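Local coordinates for response regulator receiver protein (Sinorhizobium medicae, PDB 2RDM), which probably acts as a phosphorylation-switched receiver domain of the CheY type, relaying two-component signals through phosphoryl transfer, at residues T33-S36 / K40-E43; M44-A49 / R74-N79; H88-W93 / S101-K106. The protein carries 1 engineered substitution. All coordinates share one frame; numbering follows the deposited sequence. Where two conformers were deposited one is given.

Interaction 1 (T33-S36 / K40-E43)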
# COMPACT_ATOMS: atom_id res chain seq x y z
N THR A 33 28.85 -6.18 4.39
CA THR A 33 29.52 -7.40 4.84
C THR A 33 29.22 -8.44 3.78
O THR A 33 28.09 -8.93 3.70
CB THR A 33 29.01 -7.84 6.22
OG1 THR A 33 29.34 -6.84 7.19
CG2 THR A 33 29.64 -9.18 6.64
N ALA A 34 30.22 -8.75 2.97
CA ALA A 34 30.03 -9.61 1.80
C ALA A 34 30.45 -11.04 2.13
O ALA A 34 31.57 -11.28 2.58
CB ALA A 34 30.83 -9.08 0.63
N VAL A 35 29.54 -11.99 1.91
CA VAL A 35 29.84 -13.41 2.15
C VAL A 35 29.48 -14.24 0.93
O VAL A 35 28.67 -13.82 0.11
CB VAL A 35 29.17 -13.96 3.44
CG1 VAL A 35 29.68 -13.22 4.69
CG2 VAL A 35 27.66 -13.87 3.36
N SER A 36 30.08 -15.42 0.80
CA SER A 36 29.92 -16.21 -0.42
C SER A 36 29.04 -17.45 -0.27
O SER A 36 28.95 -18.25 -1.20
CB SER A 36 31.30 -16.58 -0.99
OG SER A 36 32.06 -17.31 -0.04
N LYS A 40 27.53 -19.09 5.64
CA LYS A 40 28.33 -17.98 6.16
C LYS A 40 27.43 -16.80 6.53
O LYS A 40 27.65 -16.13 7.55
CB LYS A 40 29.41 -17.57 5.15
CG LYS A 40 30.60 -18.54 5.07
CD LYS A 40 31.38 -18.38 3.76
CE LYS A 40 32.65 -19.23 3.74
NZ LYS A 40 33.42 -19.06 2.47
N ALA A 41 26.42 -16.54 5.71
CA ALA A 41 25.43 -15.49 6.02
C ALA A 41 24.70 -15.75 7.36
O ALA A 41 24.56 -14.84 8.19
CB ALA A 41 24.43 -15.34 4.88
N ILE A 42 24.27 -16.99 7.57
CA ILE A 42 23.56 -17.38 8.81
C ILE A 42 24.47 -17.25 10.04
O ILE A 42 24.07 -16.71 11.07
CB ILE A 42 22.94 -18.79 8.66
CG1 ILE A 42 21.75 -18.72 7.68
CG2 ILE A 42 22.49 -19.38 10.01
CD1 ILE A 42 21.28 -20.04 7.16
N GLU A 43 25.72 -17.68 9.89
CA GLU A 43 26.73 -17.54 10.94
C GLU A 43 26.90 -16.07 11.35
O GLU A 43 26.88 -15.75 12.54
CB GLU A 43 28.07 -18.12 10.49
CG GLU A 43 29.15 -18.09 11.56
CD GLU A 43 30.44 -18.73 11.09
OE1 GLU A 43 31.05 -18.21 10.14
OE2 GLU A 43 30.85 -19.76 11.67
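V35 and A41 make the apolar part of this contact, and their CA atoms, 6.2 Å apart, mark where strand 31-35 and helix 38-46 come nearest within the two segments. The V35 side chain leaves its strand toward the helix. Of its two methyls, CG2 does the touching: it lies 3.9 Å from A41 CB and 3.8 Å from A41 N, so it rests against both the methyl and the start of that residue's backbone. The first torsion accounts for this, since chi1 of -62° places CG1 opposite the carbonyl carbon and CG2 between the backbone N and that carbon. A second apolar approach comes one residue earlier on the helix, where V35 CB lies 4.0 Å from K40 CB at the root of the lysine.

The polar part lies farther out. K40 runs extended beyond CG, its last three torsions all within 20° of 180°, and this carries NZ past the valine to the end of the strand. There K40 NZ gives a weak hydrogen bond of 3.3 Å to S36 OG, while K40 CD passes 4.0 Å from the same S36 OG. K40 was modelled in two conformers, so this weak bond is a doubtful one.

Backbone bonds from V35 to L10 and D12 tie the strand to its neighbour, and A11 touches both V35 and A41 from strand 7-11. A strand at the edge of a parallel sheet, turning within a few residues into a helix packed on it, is one step of the alternating beta-alpha fold of CheY-like receiver domains.

Interaction 2 (M44-A49 / R74-N79). Engineered in segment 44-49: M44 (natural residue Leu).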
# COMPACT_ATOMS: atom_id res chain seq x y z
N MSE A 44 27.00 -15.21 10.36
CA MSE A 44 27.09 -13.81 10.61
C MSE A 44 25.87 -13.24 11.31
O MSE A 44 25.99 -12.51 12.26
CB MSE A 44 27.42 -13.08 9.33
CG MSE A 44 27.73 -11.67 9.51
SE MSE A 44 29.45 -11.29 10.28
CE MSE A 44 30.30 -12.83 9.79
N LEU A 45 24.70 -13.60 10.83
CA LEU A 45 23.45 -13.19 11.47
C LEU A 45 23.39 -13.62 12.93
O LEU A 45 22.99 -12.84 13.80
CB LEU A 45 22.24 -13.73 10.70
CG LEU A 45 21.90 -12.97 9.42
CD1 LEU A 45 21.14 -13.84 8.42
CD2 LEU A 45 21.11 -11.69 9.71
N LYS A 46 23.83 -14.84 13.20
CA LYS A 46 23.79 -15.41 14.55
C LYS A 46 24.92 -14.91 15.47
O LYS A 46 24.89 -15.17 16.67
CB LYS A 46 23.81 -16.94 14.49
CG LYS A 46 22.50 -17.56 14.04
CD LYS A 46 22.58 -19.08 14.06
CE LYS A 46 21.26 -19.72 13.65
NZ LYS A 46 20.16 -19.44 14.61
N SER A 47 25.89 -14.21 14.90
CA SER A 47 27.08 -13.77 15.65
C SER A 47 26.79 -12.57 16.55
O SER A 47 27.58 -12.26 17.44
CB SER A 47 28.21 -13.43 14.68
OG SER A 47 27.97 -12.17 14.07
N GLY A 48 25.67 -11.90 16.31
CA GLY A 48 25.33 -10.68 17.04
C GLY A 48 25.83 -9.41 16.38
O GLY A 48 25.67 -8.32 16.93
N ALA A 49 26.45 -9.54 15.20
CA ALA A 49 26.87 -8.40 14.40
C ALA A 49 25.67 -7.52 14.02
O ALA A 49 24.56 -8.02 13.81
CB ALA A 49 27.61 -8.86 13.15
N ARG A 74 14.98 -13.10 9.91
CA ARG A 74 13.70 -12.67 10.49
C ARG A 74 13.43 -13.19 11.90
O ARG A 74 12.69 -12.57 12.66
CB ARG A 74 12.55 -12.99 9.54
CG ARG A 74 12.52 -12.09 8.30
CD ARG A 74 11.95 -10.72 8.64
NE ARG A 74 11.82 -9.85 7.48
CZ ARG A 74 10.77 -9.82 6.66
NH1 ARG A 74 9.73 -10.63 6.83
NH2 ARG A 74 10.76 -8.98 5.65
N GLU A 75 14.03 -14.33 12.25
CA GLU A 75 14.05 -14.79 13.64
C GLU A 75 14.80 -13.81 14.55
O GLU A 75 14.35 -13.50 15.66
CB GLU A 75 14.67 -16.18 13.75
CG GLU A 75 13.77 -17.30 13.27
CD GLU A 75 14.52 -18.59 13.01
OE1 GLU A 75 15.67 -18.74 13.50
OE2 GLU A 75 13.96 -19.47 12.32
N ILE A 76 15.94 -13.31 14.07
CA ILE A 76 16.75 -12.33 14.79
C ILE A 76 16.04 -10.98 14.84
O ILE A 76 15.96 -10.34 15.90
CB ILE A 76 18.18 -12.24 14.18
CG1 ILE A 76 18.98 -13.49 14.57
CG2 ILE A 76 18.94 -10.99 14.63
CD1 ILE A 76 19.80 -14.08 13.47
N ASP A 77 15.50 -10.55 13.70
CA ASP A 77 14.82 -9.27 13.61
C ASP A 77 13.63 -9.42 12.68
O ASP A 77 13.80 -9.50 11.47
CB ASP A 77 15.79 -8.20 13.09
CG ASP A 77 15.14 -6.83 12.89
OD1 ASP A 77 13.94 -6.63 13.20
OD2 ASP A 77 15.86 -5.93 12.41
N PRO A 78 12.41 -9.43 13.25
CA PRO A 78 11.15 -9.62 12.52
C PRO A 78 10.89 -8.57 11.45
O PRO A 78 10.12 -8.82 10.53
CB PRO A 78 10.09 -9.56 13.63
CG PRO A 78 10.75 -8.79 14.75
CD PRO A 78 12.18 -9.23 14.70
N ASN A 79 11.54 -7.42 11.56
CA ASN A 79 11.38 -6.33 10.59
C ASN A 79 12.50 -6.23 9.55
O ASN A 79 12.49 -5.30 8.74
CB ASN A 79 11.25 -5.01 11.35
CG ASN A 79 10.06 -5.00 12.28
OD1 ASN A 79 10.19 -4.73 13.47
ND2 ASN A 79 8.89 -5.31 11.74
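Helices 38-46 and 66-76 of the receiver fold come together here at their C-terminal ends, with L45 and I76 carrying the contact. Their CA atoms are 7.5 Å apart, and one methyl bridges most of that distance: I76 CD1 lies 3.7 Å from L45 CB and 3.4 Å from L45 O. The isoleucine reaches across with CG1 opposite its own carbonyl carbon (chi1 -74°). L45 is buried, and V69, A73 and M80 also touch it. Nearer the surface, K46 CG passes 4.4 Å from I76 CD1. In the one of two modelled lysine conformers considered, K46 NZ and E75 OE1 stand 4.7 Å apart, too far for a salt bridge.

The first chain end is closed locally. M44, an engineered selenomethionine where the natural residue is leucine, offers its carbonyl to both S47 N and S47 OG, the latter at 2.7 Å. S47 OG in turn accepts from A49 N in an ST turn around G48, whose positive phi of 91° suits glycine. D77 OD1 similarly accepts from N79 N, 3.0 Å away, in an Asx turn.

The chemistry implies that dispersion forces join the helix ends, while polar side chains fix how each chain leaves its helix.

Interaction 3 (H88-W93 / S101-K106)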
# COMPACT_ATOMS: atom_id res chain seq x y z
N HIS A 88 16.90 -17.20 -12.28
CA HIS A 88 15.86 -17.77 -13.14
C HIS A 88 14.50 -17.74 -12.45
O HIS A 88 13.67 -16.88 -12.74
CB HIS A 88 16.22 -19.20 -13.53
CG HIS A 88 17.50 -19.31 -14.30
ND1 HIS A 88 17.56 -19.14 -15.67
CD2 HIS A 88 18.77 -19.58 -13.90
CE1 HIS A 88 18.81 -19.29 -16.08
NE2 HIS A 88 19.56 -19.56 -15.02
N ALA A 89 14.28 -18.69 -11.54
CA ALA A 89 12.95 -18.95 -11.02
C ALA A 89 12.62 -18.02 -9.86
O ALA A 89 13.17 -18.15 -8.77
CB ALA A 89 12.83 -20.40 -10.58
N ALA A 90 11.72 -17.07 -10.11
CA ALA A 90 11.33 -16.12 -9.10
C ALA A 90 9.99 -16.52 -8.57
O ALA A 90 9.57 -16.03 -7.55
CB ALA A 90 11.31 -14.72 -9.67
N LEU A 91 9.32 -17.44 -9.26
CA LEU A 91 7.96 -17.86 -8.89
C LEU A 91 7.97 -18.66 -7.58
O LEU A 91 6.95 -18.76 -6.90
CB LEU A 91 7.29 -18.65 -10.02
CG LEU A 91 5.76 -18.73 -10.06
CD1 LEU A 91 5.10 -17.34 -10.13
CD2 LEU A 91 5.30 -19.59 -11.22
N GLU A 92 9.14 -19.22 -7.24
CA GLU A 92 9.37 -19.89 -5.96
C GLU A 92 9.24 -18.93 -4.77
O GLU A 92 9.00 -19.36 -3.65
CB GLU A 92 10.75 -20.53 -5.93
CG GLU A 92 11.08 -21.39 -7.15
CD GLU A 92 12.55 -21.74 -7.22
OE1 GLU A 92 13.40 -20.82 -7.14
OE2 GLU A 92 12.86 -22.94 -7.38
N TRP A 93 9.41 -17.63 -5.02
CA TRP A 93 9.20 -16.60 -3.99
C TRP A 93 7.77 -16.61 -3.43
O TRP A 93 7.56 -16.36 -2.24
CB TRP A 93 9.54 -15.23 -4.56
CG TRP A 93 9.30 -14.04 -3.66
CD1 TRP A 93 10.14 -13.54 -2.70
CD2 TRP A 93 8.16 -13.17 -3.68
NE1 TRP A 93 9.58 -12.43 -2.10
CE2 TRP A 93 8.37 -12.18 -2.68
CE3 TRP A 93 6.97 -13.14 -4.42
CZ2 TRP A 93 7.44 -11.17 -2.43
CZ3 TRP A 93 6.05 -12.14 -4.18
CH2 TRP A 93 6.30 -11.16 -3.19
N SER A 101 9.18 -8.95 1.68
CA SER A 101 10.46 -9.01 1.02
C SER A 101 10.29 -8.58 -0.43
O SER A 101 9.15 -8.46 -0.91
CB SER A 101 11.02 -10.42 1.11
OG SER A 101 10.13 -11.33 0.46
N ILE A 102 11.40 -8.31 -1.11
CA ILE A 102 11.40 -8.03 -2.55
C ILE A 102 12.29 -9.08 -3.22
O ILE A 102 13.36 -9.38 -2.70
CB ILE A 102 11.93 -6.61 -2.83
CG1 ILE A 102 10.94 -5.57 -2.27
CG2 ILE A 102 12.17 -6.36 -4.31
CD1 ILE A 102 11.41 -4.12 -2.43
N ILE A 103 11.85 -9.65 -4.33
CA ILE A 103 12.78 -10.46 -5.13
C ILE A 103 13.14 -9.73 -6.43
O ILE A 103 12.25 -9.20 -7.12
CB ILE A 103 12.27 -11.93 -5.39
CG1 ILE A 103 13.34 -12.74 -6.15
CG2 ILE A 103 10.92 -11.95 -6.08
CD1 ILE A 103 13.21 -14.24 -6.01
N LEU A 104 14.43 -9.68 -6.74
CA LEU A 104 14.91 -9.10 -7.98
C LEU A 104 15.40 -10.23 -8.88
O LEU A 104 16.28 -10.98 -8.50
CB LEU A 104 16.04 -8.12 -7.70
CG LEU A 104 15.79 -6.98 -6.70
CD1 LEU A 104 17.03 -6.13 -6.58
CD2 LEU A 104 14.60 -6.15 -7.12
N GLU A 105 14.83 -10.35 -10.08
CA GLU A 105 15.29 -11.38 -11.00
C GLU A 105 16.12 -10.77 -12.12
O GLU A 105 15.74 -9.77 -12.72
CB GLU A 105 14.14 -12.24 -11.54
CG GLU A 105 12.95 -11.49 -12.12
CD GLU A 105 11.80 -12.41 -12.54
OE1 GLU A 105 10.65 -11.93 -12.62
OE2 GLU A 105 12.04 -13.61 -12.81
N LYS A 106 17.27 -11.39 -12.39
CA LYS A 106 18.19 -10.95 -13.43
C LYS A 106 17.50 -10.95 -14.81
O LYS A 106 16.76 -11.88 -15.11
CB LYS A 106 19.45 -11.82 -13.44
CG LYS A 106 20.26 -11.69 -12.16
CD LYS A 106 21.34 -12.76 -12.08
CE LYS A 106 21.98 -12.78 -10.72
NZ LYS A 106 22.80 -14.00 -10.55
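The indole of W93 lies with one face against I103 and its N-H turned to S101, so that two residues of segment 101-106 hold it in different ways. I103 CG2 sits over the five-membered ring, 3.8 Å from its centroid and 19° off the ring normal, a CH-pi contact offset toward the rim; its closest ring atom is W93 CG at 3.6 Å. The tryptophan and isoleucine side chains run past one another, pointing opposite ways. At the ring's edge, W93 NE1 donates to S101 OG at 2.8 Å, with an N-H...O angle of 152° and the oxygen a little out of the indole plane. With CG anti to the backbone N (chi1 176°), the tryptophan reaches back along the strand to this serine. A phenylalanine in its place would probably still cover part of I103 but, lacking the N-H, would leave S101 OG without this donor.

Farther along, I103 CD1 meets A90 CB at 4.2 Å, and the extended E105 brings OE2 to 3.4 Å from the same methyl. A type I turn from A90 to W93, closed by W93 N bonding to A90 O, sets both residues over the strand.

W67 of helix 66-76 touches W93 and I103, while Y84 meets the indole with the ring planes steeply inclined. Strand 102-105 is bonded to strand 82-86, and on the other side of the strand I102 and L104 pack on helix 110-122.

Interactions 1 and 3 involve the two outermost strands of the same parallel sheet, on opposite sides of the chain's centre and about 20 Å apart between centres. Interaction 2 joins two helices instead, sharing helix 38-46 with interaction 1; T33 CG2 and SE of the engineered M44 pack 4.2 Å apart where the two meet. All three are partly buried: A41, L45, and S101 with I103 are their respective buried members, whereas K40 and K46 are exposed, one in a weak bond, the other without a salt bridge in the modelled conformer. Interaction 3 buries more surface, 337 Å² against 170 and 133, and adds an aromatic face and a firm indole hydrogen bond. The second subunit touches interactions 2 and 3; no other chain of the assembly reaches interaction 1.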